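Local atomic coordinates of Glp_546_48378_50642 (Giardia intestinalis, PDB entry 2QVW), a protein that cleaves double-stranded RNA in the RNA interference pathway, producing small interfering RNAs of 21 to 23 base pairs. Residues A[3-8]-A[56-61]; A[564-569]-A[596-601]; A[157-162]-A[249-254]; A[95-100]-A[274-279]. All coordinates share one frame; numbering follows the deposited sequence.

Contact 1. Residues A[3-8]-A[56-61]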
loop_
_atom_site.group_PDB
_atom_site.type_symbol
_atom_site.label_atom_id
_atom_site.label_comp_id
_atom_site.label_asym_id
_atom_site.label_seq_id
_atom_site.Cartn_x
_atom_site.Cartn_y
_atom_site.Cartn_z
ATOM N N MET A 3 27.994 7.850 10.730
ATOM C CA MET A 3 27.677 6.549 10.137
ATOM C C MET A 3 26.304 6.585 9.475
ATOM O O MET A 3 26.162 6.222 8.308
ATOM C CB MET A 3 27.669 5.436 11.185
ATOM C CG MET A 3 27.032 4.156 10.663
ATOM S SD MET A 3 26.979 2.868 11.893
ATOM C CE MET A 3 28.582 2.081 11.615
ATOM N N HIS A 4 25.305 7.013 10.243
ATOM C CA HIS A 4 23.922 7.115 9.774
ATOM C C HIS A 4 23.854 7.416 8.273
ATOM O O HIS A 4 23.848 8.585 7.868
ATOM C CB HIS A 4 23.189 8.225 10.547
ATOM C CG HIS A 4 21.886 7.796 11.160
ATOM N ND1 HIS A 4 20.867 7.220 10.430
ATOM C CD2 HIS A 4 21.428 7.892 12.431
ATOM C CE1 HIS A 4 19.839 6.980 11.225
ATOM N NE2 HIS A 4 20.153 7.379 12.444
ATOM N N ALA A 5 23.806 6.369 7.452
ATOM C CA ALA A 5 23.735 6.555 6.011
ATOM C C ALA A 5 23.090 5.362 5.335
ATOM O O ALA A 5 23.724 4.324 5.147
ATOM C CB ALA A 5 25.124 6.788 5.438
ATOM N N LEU A 6 21.817 5.517 4.983
ATOM C CA LEU A 6 21.078 4.468 4.308
ATOM C C LEU A 6 21.339 4.628 2.826
ATOM O O LEU A 6 21.201 5.722 2.281
ATOM C CB LEU A 6 19.585 4.601 4.588
ATOM C CG LEU A 6 19.108 4.332 6.018
ATOM C CD1 LEU A 6 19.696 5.340 6.986
ATOM C CD2 LEU A 6 17.592 4.401 6.046
ATOM N N GLY A 7 21.726 3.535 2.180
ATOM C CA GLY A 7 22.017 3.581 0.760
ATOM C C GLY A 7 20.812 3.296 -0.107
ATOM O O GLY A 7 19.920 2.545 0.279
ATOM N N HIS A 8 20.792 3.911 -1.284
ATOM C CA HIS A 8 19.714 3.748 -2.253
ATOM C C HIS A 8 20.352 3.825 -3.632
ATOM O O HIS A 8 21.099 4.754 -3.914
ATOM C CB HIS A 8 18.683 4.877 -2.107
ATOM C CG HIS A 8 17.852 4.795 -0.863
ATOM N ND1 HIS A 8 16.950 3.779 -0.635
ATOM C CD2 HIS A 8 17.763 5.622 0.206
ATOM C CE1 HIS A 8 16.340 3.983 0.520
ATOM N NE2 HIS A 8 16.816 5.094 1.051
ATOM N N VAL A 56 25.629 1.905 4.666
ATOM C CA VAL A 56 27.011 2.392 4.605
ATOM C C VAL A 56 27.395 3.468 5.623
ATOM O O VAL A 56 26.798 4.543 5.666
ATOM C CB VAL A 56 27.325 2.933 3.187
ATOM C CG1 VAL A 56 26.371 4.061 2.837
ATOM C CG2 VAL A 56 28.763 3.408 3.110
ATOM N N SER A 57 28.411 3.165 6.428
ATOM C CA SER A 57 28.911 4.083 7.445
ATOM C C SER A 57 29.980 4.986 6.829
ATOM O O SER A 57 30.526 4.666 5.771
ATOM C CB SER A 57 29.495 3.295 8.614
ATOM O OG SER A 57 30.445 2.354 8.154
ATOM N N LEU A 58 30.286 6.102 7.493
ATOM C CA LEU A 58 31.267 7.059 6.979
ATOM C C LEU A 58 32.115 7.736 8.047
ATOM O O LEU A 58 31.578 8.256 9.021
ATOM C CB LEU A 58 30.546 8.149 6.187
ATOM C CG LEU A 58 29.871 7.735 4.882
ATOM C CD1 LEU A 58 28.881 8.800 4.443
ATOM C CD2 LEU A 58 30.938 7.501 3.824
ATOM N N SER A 59 33.433 7.743 7.855
ATOM C CA SER A 59 34.322 8.404 8.799
ATOM C C SER A 59 34.238 9.880 8.432
ATOM O O SER A 59 34.298 10.220 7.254
ATOM C CB SER A 59 35.760 7.908 8.635
ATOM O OG SER A 59 36.324 8.347 7.415
ATOM N N ARG A 60 34.095 10.749 9.430
ATOM C CA ARG A 60 33.973 12.190 9.199
ATOM C C ARG A 60 34.726 12.729 7.985
ATOM O O ARG A 60 34.244 13.636 7.304
ATOM C CB ARG A 60 34.400 12.969 10.448
ATOM C CG ARG A 60 34.362 14.487 10.255
ATOM C CD ARG A 60 34.484 15.255 11.572
ATOM N NE ARG A 60 33.374 14.983 12.487
ATOM C CZ ARG A 60 33.414 14.090 13.474
ATOM N NH1 ARG A 60 34.510 13.366 13.697
ATOM N NH2 ARG A 60 32.348 13.916 14.242
ATOM N N THR A 61 35.911 12.183 7.727
ATOM C CA THR A 61 36.705 12.627 6.593
ATOM C C THR A 61 35.962 12.281 5.318
ATOM O O THR A 61 35.715 13.151 4.487
ATOM C CB THR A 61 38.083 11.955 6.566
ATOM O OG1 THR A 61 38.783 12.261 7.773
ATOM C CG2 THR A 61 38.895 12.458 5.404
#
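Met3 lies against Ser57 and Ala5 against Val56 and Leu58 where the N-terminal end of the chain passes the loop leading into helix 60-77. The first group of contacts is apolar. The Met3 side chain runs alongside the CB of Ser57 instead of pointing its tip at it: CG sits 3.3 Å from Ser57 CB, and the bend of the thioether (chi3 -89°) turns CE back so that it touches the same Ser57 CB at 3.4 Å. Ala5 offers a single methyl to two residues. Ala5 CB meets one branch of Val56, 4.0 Å from Val56 CG1. On the Leu58 side the approach is looser, with Ala5 CB 4.4 Å from Leu58 CD1.

The polar part is slight. No hydrogen bond joins the two segments; the one directional contact is a CA-H...O approach, with Ser57 CA 3.6 Å from Met3 O and an angle of 172° at the hydrogen. Such a contact is weak, so the two segments meet mainly by packing.

Both pieces belong to the N-terminal domain, an antiparallel sheet with flanking helices, and the contact lies at its surface. Residues 3-5 lead into strand 6-13, which pairs with strand 18-25 through backbone bonds from Leu6 to Leu25 and His8 to Leu23. Val56 reaches Leu24 of that neighbouring strand and Leu124 of a loop, Leu58 packs on Leu126, and the chain then enters helix 60-77, with Ser59 OG hydrogen-bonded to Asp62 OD2.

Contact 2. Residues A[564-569]-A[596-601]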
loop_
_atom_site.group_PDB
_atom_site.type_symbol
_atom_site.label_atom_id
_atom_site.label_comp_id
_atom_site.label_asym_id
_atom_site.label_seq_id
_atom_site.Cartn_x
_atom_site.Cartn_y
_atom_site.Cartn_z
ATOM N N PRO A 564 -17.169 -23.994 17.025
ATOM C CA PRO A 564 -16.318 -22.913 17.517
ATOM C C PRO A 564 -15.411 -22.322 16.447
ATOM O O PRO A 564 -14.722 -23.048 15.734
ATOM C CB PRO A 564 -15.521 -23.592 18.623
ATOM C CG PRO A 564 -15.302 -24.941 18.066
ATOM C CD PRO A 564 -16.668 -25.296 17.505
ATOM N N VAL A 565 -15.424 -20.997 16.345
ATOM C CA VAL A 565 -14.589 -20.269 15.396
ATOM C C VAL A 565 -13.331 -19.842 16.146
ATOM O O VAL A 565 -13.372 -18.950 16.992
ATOM C CB VAL A 565 -15.319 -19.021 14.869
ATOM C CG1 VAL A 565 -14.369 -18.154 14.074
ATOM C CG2 VAL A 565 -16.501 -19.447 14.016
ATOM N N LEU A 566 -12.216 -20.487 15.831
ATOM C CA LEU A 566 -10.945 -20.208 16.496
ATOM C C LEU A 566 -9.736 -20.370 15.570
ATOM O O LEU A 566 -8.614 -20.554 16.028
ATOM C CB LEU A 566 -10.810 -21.147 17.694
ATOM C CG LEU A 566 -11.065 -22.628 17.382
ATOM C CD1 LEU A 566 -9.867 -23.242 16.676
ATOM C CD2 LEU A 566 -11.339 -23.364 18.662
ATOM N N TYR A 567 -9.988 -20.313 14.268
ATOM C CA TYR A 567 -8.945 -20.449 13.258
ATOM C C TYR A 567 -7.944 -19.328 13.408
ATOM O O TYR A 567 -6.968 -19.258 12.671
ATOM C CB TYR A 567 -9.557 -20.390 11.857
ATOM C CG TYR A 567 -10.309 -19.107 11.589
ATOM C CD1 TYR A 567 -9.631 -17.921 11.315
ATOM C CD2 TYR A 567 -11.705 -19.070 11.653
ATOM C CE1 TYR A 567 -10.326 -16.724 11.116
ATOM C CE2 TYR A 567 -12.406 -17.886 11.459
ATOM C CZ TYR A 567 -11.714 -16.715 11.194
ATOM O OH TYR A 567 -12.415 -15.538 11.046
ATOM N N ILE A 568 -8.210 -18.447 14.359
ATOM C CA ILE A 568 -7.350 -17.314 14.606
ATOM C C ILE A 568 -6.225 -17.629 15.597
ATOM O O ILE A 568 -5.215 -16.929 15.645
ATOM C CB ILE A 568 -8.204 -16.133 15.086
ATOM C CG1 ILE A 568 -7.378 -15.194 15.959
ATOM C CG2 ILE A 568 -9.436 -16.657 15.800
ATOM C CD1 ILE A 568 -8.125 -13.979 16.372
ATOM N N TYR A 569 -6.389 -18.693 16.376
ATOM C CA TYR A 569 -5.373 -19.106 17.348
ATOM C C TYR A 569 -4.280 -19.902 16.655
ATOM O O TYR A 569 -3.289 -20.274 17.272
ATOM C CB TYR A 569 -6.006 -19.965 18.443
ATOM C CG TYR A 569 -6.837 -19.191 19.443
ATOM C CD1 TYR A 569 -6.234 -18.490 20.493
ATOM C CD2 TYR A 569 -8.225 -19.153 19.339
ATOM C CE1 TYR A 569 -6.998 -17.771 21.412
ATOM C CE2 TYR A 569 -8.991 -18.439 20.253
ATOM C CZ TYR A 569 -8.375 -17.751 21.283
ATOM O OH TYR A 569 -9.142 -17.025 22.163
ATOM N N ALA A 596 -14.166 -24.415 25.288
ATOM C CA ALA A 596 -15.268 -25.155 25.869
ATOM C C ALA A 596 -16.020 -25.847 24.736
ATOM O O ALA A 596 -16.279 -27.047 24.798
ATOM C CB ALA A 596 -16.187 -24.209 26.621
ATOM N N LEU A 597 -16.363 -25.086 23.699
ATOM C CA LEU A 597 -17.074 -25.634 22.547
ATOM C C LEU A 597 -16.196 -26.682 21.883
ATOM O O LEU A 597 -16.611 -27.819 21.669
ATOM C CB LEU A 597 -17.385 -24.536 21.523
ATOM C CG LEU A 597 -18.217 -23.303 21.892
ATOM C CD1 LEU A 597 -18.448 -22.483 20.641
ATOM C CD2 LEU A 597 -19.543 -23.710 22.481
ATOM N N TYR A 598 -14.975 -26.281 21.558
ATOM C CA TYR A 598 -14.007 -27.162 20.917
ATOM C C TYR A 598 -14.042 -28.585 21.464
ATOM O O TYR A 598 -14.102 -29.554 20.708
ATOM C CB TYR A 598 -12.599 -26.616 21.111
ATOM C CG TYR A 598 -11.538 -27.478 20.482
ATOM C CD1 TYR A 598 -11.329 -27.447 19.108
ATOM C CD2 TYR A 598 -10.738 -28.318 21.256
ATOM C CE1 TYR A 598 -10.346 -28.223 18.513
ATOM C CE2 TYR A 598 -9.750 -29.103 20.674
ATOM C CZ TYR A 598 -9.561 -29.048 19.296
ATOM O OH TYR A 598 -8.593 -29.814 18.687
ATOM N N GLU A 599 -13.985 -28.691 22.787
ATOM C CA GLU A 599 -13.990 -29.978 23.466
ATOM C C GLU A 599 -15.359 -30.641 23.404
ATOM O O GLU A 599 -15.465 -31.826 23.073
ATOM C CB GLU A 599 -13.574 -29.789 24.922
ATOM C CG GLU A 599 -12.305 -28.977 25.082
ATOM C CD GLU A 599 -11.933 -28.762 26.539
ATOM O OE1 GLU A 599 -12.829 -28.385 27.328
ATOM O OE2 GLU A 599 -10.749 -28.960 26.898
ATOM N N LYS A 600 -16.405 -29.880 23.723
ATOM C CA LYS A 600 -17.759 -30.411 23.699
ATOM C C LYS A 600 -18.055 -31.026 22.346
ATOM O O LYS A 600 -18.886 -31.926 22.239
ATOM C CB LYS A 600 -18.771 -29.306 24.000
ATOM C CG LYS A 600 -18.630 -28.722 25.396
ATOM C CD LYS A 600 -19.653 -27.628 25.671
ATOM C CE LYS A 600 -19.387 -26.962 27.020
ATOM N NZ LYS A 600 -20.235 -25.758 27.248
ATOM N N ILE A 601 -17.358 -30.541 21.319
ATOM C CA ILE A 601 -17.545 -31.037 19.962
ATOM C C ILE A 601 -16.740 -32.308 19.778
ATOM O O ILE A 601 -17.047 -33.116 18.913
ATOM C CB ILE A 601 -17.125 -29.983 18.904
ATOM C CG1 ILE A 601 -18.030 -30.089 17.674
ATOM C CG2 ILE A 601 -15.678 -30.196 18.484
ATOM C CD1 ILE A 601 -17.767 -29.025 16.623
#
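Pro564 presents its ring to a shallow hollow on helix 591-602 bounded by Leu597, the backbone of Tyr598 and Ile601, and each of the ring's three methylenes meets a different part of it. At one wall CB presses against Leu597, 3.6 Å from Leu597 CB and 3.7 Å from Leu597 CD1, the two side chains running antiparallel past one another. CG rests on the floor, which is helix backbone: Pro564 CG is 3.8 Å from Tyr598 CA. The far wall is Ile601, whose extended end brings CD1 to 4.0 Å from Pro564 CD. The walls thus come from residues one turn apart on the helix.

A second, smaller bump is the CD2 methyl of Leu566. It reaches the Tyr598 ring at 4.1 Å (Leu566 CD2 to Tyr598 CD1), with the two side chains roughly perpendicular. Tyr598 can receive it because its first torsion places CG opposite the backbone N (chi1 180°) and carries the ring out to this methyl. Leu566 also opens a type I turn that runs to Tyr569, closed by the backbone bond from Tyr569 N to Leu566 O.

Phe633 of helix 631-642 touches Pro564, Tyr598 and Ile601, while Val565 and Tyr567 pack on helix 330-356. The loop after strand 562-564 is therefore wedged between helices 330-356, 591-602 and 631-642. No hydrogen bond or charge pair crosses between the segments, so the contact depends on complementary shape and the burial of hydrocarbon.

Contact 3. Residues A[157-162]-A[249-254]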
loop_
_atom_site.group_PDB
_atom_site.type_symbol
_atom_site.label_atom_id
_atom_site.label_comp_id
_atom_site.label_asym_id
_atom_site.label_seq_id
_atom_site.Cartn_x
_atom_site.Cartn_y
_atom_site.Cartn_z
ATOM N N HIS A 157 33.949 15.953 -30.092
ATOM C CA HIS A 157 32.584 15.641 -30.499
ATOM C C HIS A 157 31.893 14.785 -29.442
ATOM O O HIS A 157 32.339 13.677 -29.144
ATOM C CB HIS A 157 32.604 14.887 -31.831
ATOM C CG HIS A 157 31.244 14.590 -32.389
ATOM N ND1 HIS A 157 30.448 15.554 -32.973
ATOM C CD2 HIS A 157 30.542 13.434 -32.450
ATOM C CE1 HIS A 157 29.315 15.004 -33.368
ATOM N NE2 HIS A 157 29.346 13.719 -33.064
ATOM N N GLY A 158 30.807 15.310 -28.877
ATOM C CA GLY A 158 30.065 14.579 -27.865
ATOM C C GLY A 158 30.477 14.894 -26.438
ATOM O O GLY A 158 29.731 14.626 -25.492
ATOM N N ARG A 159 31.667 15.460 -26.270
ATOM C CA ARG A 159 32.150 15.798 -24.939
ATOM C C ARG A 159 31.391 17.006 -24.409
ATOM O O ARG A 159 31.062 17.927 -25.163
ATOM C CB ARG A 159 33.650 16.092 -24.979
ATOM C CG ARG A 159 34.499 14.903 -25.409
ATOM C CD ARG A 159 35.990 15.237 -25.412
ATOM N NE ARG A 159 36.532 15.449 -24.069
ATOM C CZ ARG A 159 36.594 14.508 -23.136
ATOM N NH1 ARG A 159 36.149 13.286 -23.403
ATOM N NH2 ARG A 159 37.102 14.789 -21.941
ATOM N N MET A 160 31.108 16.991 -23.109
ATOM C CA MET A 160 30.385 18.079 -22.458
ATOM C C MET A 160 31.288 19.245 -22.042
ATOM O O MET A 160 32.496 19.090 -21.882
ATOM C CB MET A 160 29.640 17.557 -21.227
ATOM C CG MET A 160 28.451 16.642 -21.521
ATOM S SD MET A 160 27.138 17.387 -22.555
ATOM C CE MET A 160 27.126 16.242 -23.937
ATOM N N VAL A 161 30.685 20.413 -21.858
ATOM C CA VAL A 161 31.426 21.604 -21.471
ATOM C C VAL A 161 30.456 22.746 -21.159
ATOM O O VAL A 161 29.501 22.966 -21.894
ATOM C CB VAL A 161 32.390 22.031 -22.604
ATOM C CG1 VAL A 161 31.640 22.106 -23.923
ATOM C CG2 VAL A 161 33.009 23.381 -22.284
ATOM N N ALA A 162 30.707 23.462 -20.064
ATOM C CA ALA A 162 29.851 24.566 -19.646
ATOM C C ALA A 162 30.591 25.886 -19.716
ATOM O O ALA A 162 31.803 25.913 -19.926
ATOM C CB ALA A 162 29.362 24.334 -18.228
ATOM N N CYS A 249 34.783 28.235 -22.640
ATOM C CA CYS A 249 34.476 26.815 -22.518
ATOM C C CYS A 249 35.418 26.055 -21.615
ATOM O O CYS A 249 36.629 26.080 -21.809
ATOM C CB CYS A 249 34.496 26.163 -23.900
ATOM S SG CYS A 249 33.341 26.875 -25.064
ATOM N N LEU A 250 34.845 25.365 -20.638
ATOM C CA LEU A 250 35.613 24.557 -19.705
ATOM C C LEU A 250 35.235 23.106 -19.975
ATOM O O LEU A 250 34.198 22.635 -19.517
ATOM C CB LEU A 250 35.258 24.933 -18.267
ATOM C CG LEU A 250 36.106 24.339 -17.141
ATOM C CD1 LEU A 250 35.591 24.850 -15.817
ATOM C CD2 LEU A 250 36.042 22.829 -17.164
ATOM N N LEU A 251 36.071 22.395 -20.721
ATOM C CA LEU A 251 35.776 21.004 -21.043
ATOM C C LEU A 251 35.713 20.125 -19.792
ATOM O O LEU A 251 36.663 20.071 -19.006
ATOM C CB LEU A 251 36.824 20.461 -22.024
ATOM C CG LEU A 251 36.523 19.122 -22.696
ATOM C CD1 LEU A 251 37.278 19.037 -24.004
ATOM C CD2 LEU A 251 36.898 17.979 -21.775
ATOM N N LEU A 252 34.585 19.443 -19.608
ATOM C CA LEU A 252 34.398 18.556 -18.462
ATOM C C LEU A 252 35.082 17.215 -18.732
ATOM O O LEU A 252 35.088 16.732 -19.864
ATOM C CB LEU A 252 32.905 18.309 -18.210
ATOM C CG LEU A 252 31.958 19.494 -17.992
ATOM C CD1 LEU A 252 30.584 18.962 -17.610
ATOM C CD2 LEU A 252 32.494 20.407 -16.910
ATOM N N PRO A 253 35.660 16.582 -17.695
ATOM C CA PRO A 253 36.320 15.290 -17.935
ATOM C C PRO A 253 35.379 14.190 -18.460
ATOM O O PRO A 253 34.197 14.163 -18.120
ATOM C CB PRO A 253 36.940 14.957 -16.568
ATOM C CG PRO A 253 36.071 15.690 -15.596
ATOM C CD PRO A 253 35.826 17.003 -16.292
ATOM N N ASP A 254 35.916 13.301 -19.296
ATOM C CA ASP A 254 35.152 12.199 -19.883
ATOM C C ASP A 254 33.948 11.793 -19.033
ATOM O O ASP A 254 32.809 11.843 -19.495
ATOM C CB ASP A 254 36.077 10.992 -20.105
ATOM C CG ASP A 254 37.066 11.211 -21.249
ATOM O OD1 ASP A 254 36.669 11.039 -22.419
ATOM O OD2 ASP A 254 38.238 11.559 -20.987
#
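Arg159 reaches across to Leu251 and Asp254 at the edge of the PAZ domain's antiparallel sheet, where strand 160-163 pairs with the short outermost strand 250-251. From CB, which points at the partner strand, the chain runs straight through CG to CD and bends at chi3 (69°), turning the guanidinium along the partner. NE is the first atom to touch, 3.4 Å from Leu251 CD2, and CZ follows at 3.7 Å from the same methyl, which lies at the guanidinium edge near its plane. NH2 also borders Leu251 CD2.

Behind this side chain the strands are tied by two backbone hydrogen bonds, Leu252 N to Met160 O (3.1 Å) and Leu250 N to Ala162 O (3.2 Å). They frame the non-hydrogen-bonded pair Val161 and Leu251, whose side chains share one face. Ala162 and Leu250 point to the opposite face; nearby, Met160 CB meets Leu252 CD1 at 4.0 Å, and Met136 of helix 127-137 touches Leu252. At the tip of Arg159, NH1 makes a salt bridge with Asp254 OD1, of doubtful length as modelled; the guanidinium and carboxylate planes stand 61° apart.

Contact 4. Residues A[95-100]-A[274-279]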
loop_
_atom_site.group_PDB
_atom_site.type_symbol
_atom_site.label_atom_id
_atom_site.label_comp_id
_atom_site.label_asym_id
_atom_site.label_seq_id
_atom_site.Cartn_x
_atom_site.Cartn_y
_atom_site.Cartn_z
ATOM N N ASN A 95 2.304 23.927 -5.123
ATOM C CA ASN A 95 1.692 23.241 -6.261
ATOM C C ASN A 95 2.435 21.990 -6.714
ATOM O O ASN A 95 1.924 21.200 -7.506
ATOM C CB ASN A 95 1.583 24.197 -7.446
ATOM C CG ASN A 95 2.930 24.647 -7.949
ATOM O OD1 ASN A 95 3.658 25.344 -7.249
ATOM N ND2 ASN A 95 3.278 24.238 -9.163
ATOM N N GLU A 96 3.647 21.814 -6.210
ATOM C CA GLU A 96 4.451 20.671 -6.587
ATOM C C GLU A 96 4.467 19.521 -5.591
ATOM O O GLU A 96 5.357 18.674 -5.638
ATOM C CB GLU A 96 5.876 21.114 -6.857
ATOM C CG GLU A 96 6.154 21.354 -8.301
ATOM C CD GLU A 96 7.575 21.752 -8.528
ATOM O OE1 GLU A 96 7.910 22.911 -8.213
ATOM O OE2 GLU A 96 8.359 20.906 -9.003
ATOM N N TYR A 97 3.494 19.492 -4.688
ATOM C CA TYR A 97 3.403 18.413 -3.715
ATOM C C TYR A 97 2.241 17.515 -4.137
ATOM O O TYR A 97 1.404 17.913 -4.951
ATOM C CB TYR A 97 3.156 18.955 -2.301
ATOM C CG TYR A 97 4.298 19.753 -1.703
ATOM C CD1 TYR A 97 4.606 21.028 -2.172
ATOM C CD2 TYR A 97 5.073 19.228 -0.673
ATOM C CE1 TYR A 97 5.660 21.761 -1.631
ATOM C CE2 TYR A 97 6.130 19.949 -0.123
ATOM C CZ TYR A 97 6.425 21.215 -0.605
ATOM O OH TYR A 97 7.497 21.923 -0.079
ATOM N N THR A 98 2.193 16.308 -3.585
ATOM C CA THR A 98 1.134 15.369 -3.917
ATOM C C THR A 98 -0.173 15.818 -3.272
ATOM O O THR A 98 -1.264 15.455 -3.722
ATOM C CB THR A 98 1.479 13.962 -3.435
ATOM O OG1 THR A 98 2.760 13.590 -3.960
ATOM C CG2 THR A 98 0.432 12.970 -3.912
ATOM N N PHE A 99 -0.052 16.608 -2.213
ATOM C CA PHE A 99 -1.207 17.137 -1.522
ATOM C C PHE A 99 -0.944 18.597 -1.229
ATOM O O PHE A 99 -0.737 18.970 -0.085
ATOM C CB PHE A 99 -1.431 16.368 -0.232
ATOM C CG PHE A 99 -1.657 14.905 -0.446
ATOM C CD1 PHE A 99 -2.861 14.442 -0.969
ATOM C CD2 PHE A 99 -0.649 13.989 -0.168
ATOM C CE1 PHE A 99 -3.050 13.082 -1.216
ATOM C CE2 PHE A 99 -0.828 12.635 -0.411
ATOM C CZ PHE A 99 -2.026 12.180 -0.935
ATOM N N PRO A 100 -0.947 19.440 -2.275
ATOM C CA PRO A 100 -0.707 20.880 -2.175
ATOM C C PRO A 100 -1.643 21.619 -1.222
ATOM O O PRO A 100 -1.410 22.777 -0.885
ATOM C CB PRO A 100 -0.851 21.348 -3.622
ATOM C CG PRO A 100 -1.831 20.389 -4.191
ATOM C CD PRO A 100 -1.313 19.083 -3.658
ATOM N N ILE A 274 11.841 13.186 -2.021
ATOM C CA ILE A 274 12.039 12.909 -0.607
ATOM C C ILE A 274 11.323 13.962 0.233
ATOM O O ILE A 274 10.744 13.652 1.269
ATOM C CB ILE A 274 13.545 12.924 -0.259
ATOM C CG1 ILE A 274 14.253 11.780 -0.985
ATOM C CG2 ILE A 274 13.744 12.782 1.225
ATOM C CD1 ILE A 274 15.724 11.701 -0.701
ATOM N N CYS A 275 11.377 15.210 -0.220
ATOM C CA CYS A 275 10.736 16.313 0.485
ATOM C C CYS A 275 9.233 16.139 0.389
ATOM O O CYS A 275 8.495 16.348 1.358
ATOM C CB CYS A 275 11.138 17.646 -0.143
ATOM S SG CYS A 275 10.334 19.074 0.613
ATOM N N ASP A 276 8.785 15.761 -0.801
ATOM C CA ASP A 276 7.369 15.541 -1.050
ATOM C C ASP A 276 6.923 14.543 0.009
ATOM O O ASP A 276 6.161 14.874 0.926
ATOM C CB ASP A 276 7.180 14.947 -2.450
ATOM C CG ASP A 276 5.746 15.047 -2.960
ATOM O OD1 ASP A 276 4.824 15.356 -2.173
ATOM O OD2 ASP A 276 5.547 14.799 -4.167
ATOM N N ILE A 277 7.434 13.325 -0.125
ATOM C CA ILE A 277 7.126 12.252 0.801
ATOM C C ILE A 277 7.054 12.762 2.240
ATOM O O ILE A 277 5.967 12.916 2.796
ATOM C CB ILE A 277 8.191 11.146 0.735
ATOM C CG1 ILE A 277 8.241 10.538 -0.672
ATOM C CG2 ILE A 277 7.887 10.080 1.762
ATOM C CD1 ILE A 277 9.101 9.296 -0.769
ATOM N N GLN A 278 8.216 13.022 2.832
ATOM C CA GLN A 278 8.288 13.511 4.206
ATOM C C GLN A 278 7.142 14.431 4.594
ATOM O O GLN A 278 6.539 14.279 5.657
ATOM C CB GLN A 278 9.599 14.249 4.443
ATOM C CG GLN A 278 10.795 13.350 4.552
ATOM C CD GLN A 278 11.925 14.017 5.293
ATOM O OE1 GLN A 278 12.429 15.073 4.878
ATOM N NE2 GLN A 278 12.333 13.411 6.406
ATOM N N ASN A 279 6.854 15.394 3.728
ATOM C CA ASN A 279 5.787 16.336 3.990
ATOM C C ASN A 279 4.469 15.603 4.057
ATOM O O ASN A 279 3.686 15.806 4.979
ATOM C CB ASN A 279 5.720 17.388 2.894
ATOM C CG ASN A 279 4.610 18.382 3.130
ATOM O OD1 ASN A 279 3.445 18.005 3.234
ATOM N ND2 ASN A 279 4.962 19.657 3.223
#
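Asp276 reaches from its helix to Thr98 with an extended first torsion: CG is set opposite the backbone N (chi1 -164°), which carries the carboxylate off the helix surface to the loop. There OD1 takes the backbone N-H of Thr98 at 3.1 Å (Thr98 N to Asp276 OD1), on the syn side of the carboxylate, close to its plane and with a fairly straight N-H...O angle of 159°. The Thr98 hydroxyl lies beside the other oxygen, OG1 to Asp276 OD2 3.0 Å, and is also hydrogen-bonded with Tyr299 OH of helix 295-306.

The carboxylate thus joins loop 95-100 of the N-terminal domain to helix 267-284, probably the long connector helix of this Dicer.

The Tyr97 side chain, with CG beside the backbone N (chi1 -67°), extends its ring across the flank of the helix. The Asn279 side chain stands roughly perpendicular to it, ND2 3.6 Å from Tyr97 CE2, with ring and amide planes 57° apart. Cys275 adds an oblique sulfur-aromatic contact, its SG 5.5 Å from the Tyr97 ring centroid. The Glu96 carboxylate forms a salt bridge with Lys272, earlier on the same helix.

The four contacts are separate sites along an elongated chain. Contacts 1 and 4 are closest neighbours, with about 6 Å between nearest atoms, and both involve the N-terminal domain. Contact 3, in the PAZ domain, is about 35 Å from contact 4 between centres; contact 4 joins residues that precede contact 3 in sequence to residues that follow it. Contact 2 lies on the opposite side of the chain's centre from contacts 3 and 4, about 76 Å from contact 3 between centres. None lies at the annotated metal sites, although bound manganese ions come to about 6 Å from the Tyr97 side chain and about 12 Å from that of Leu597.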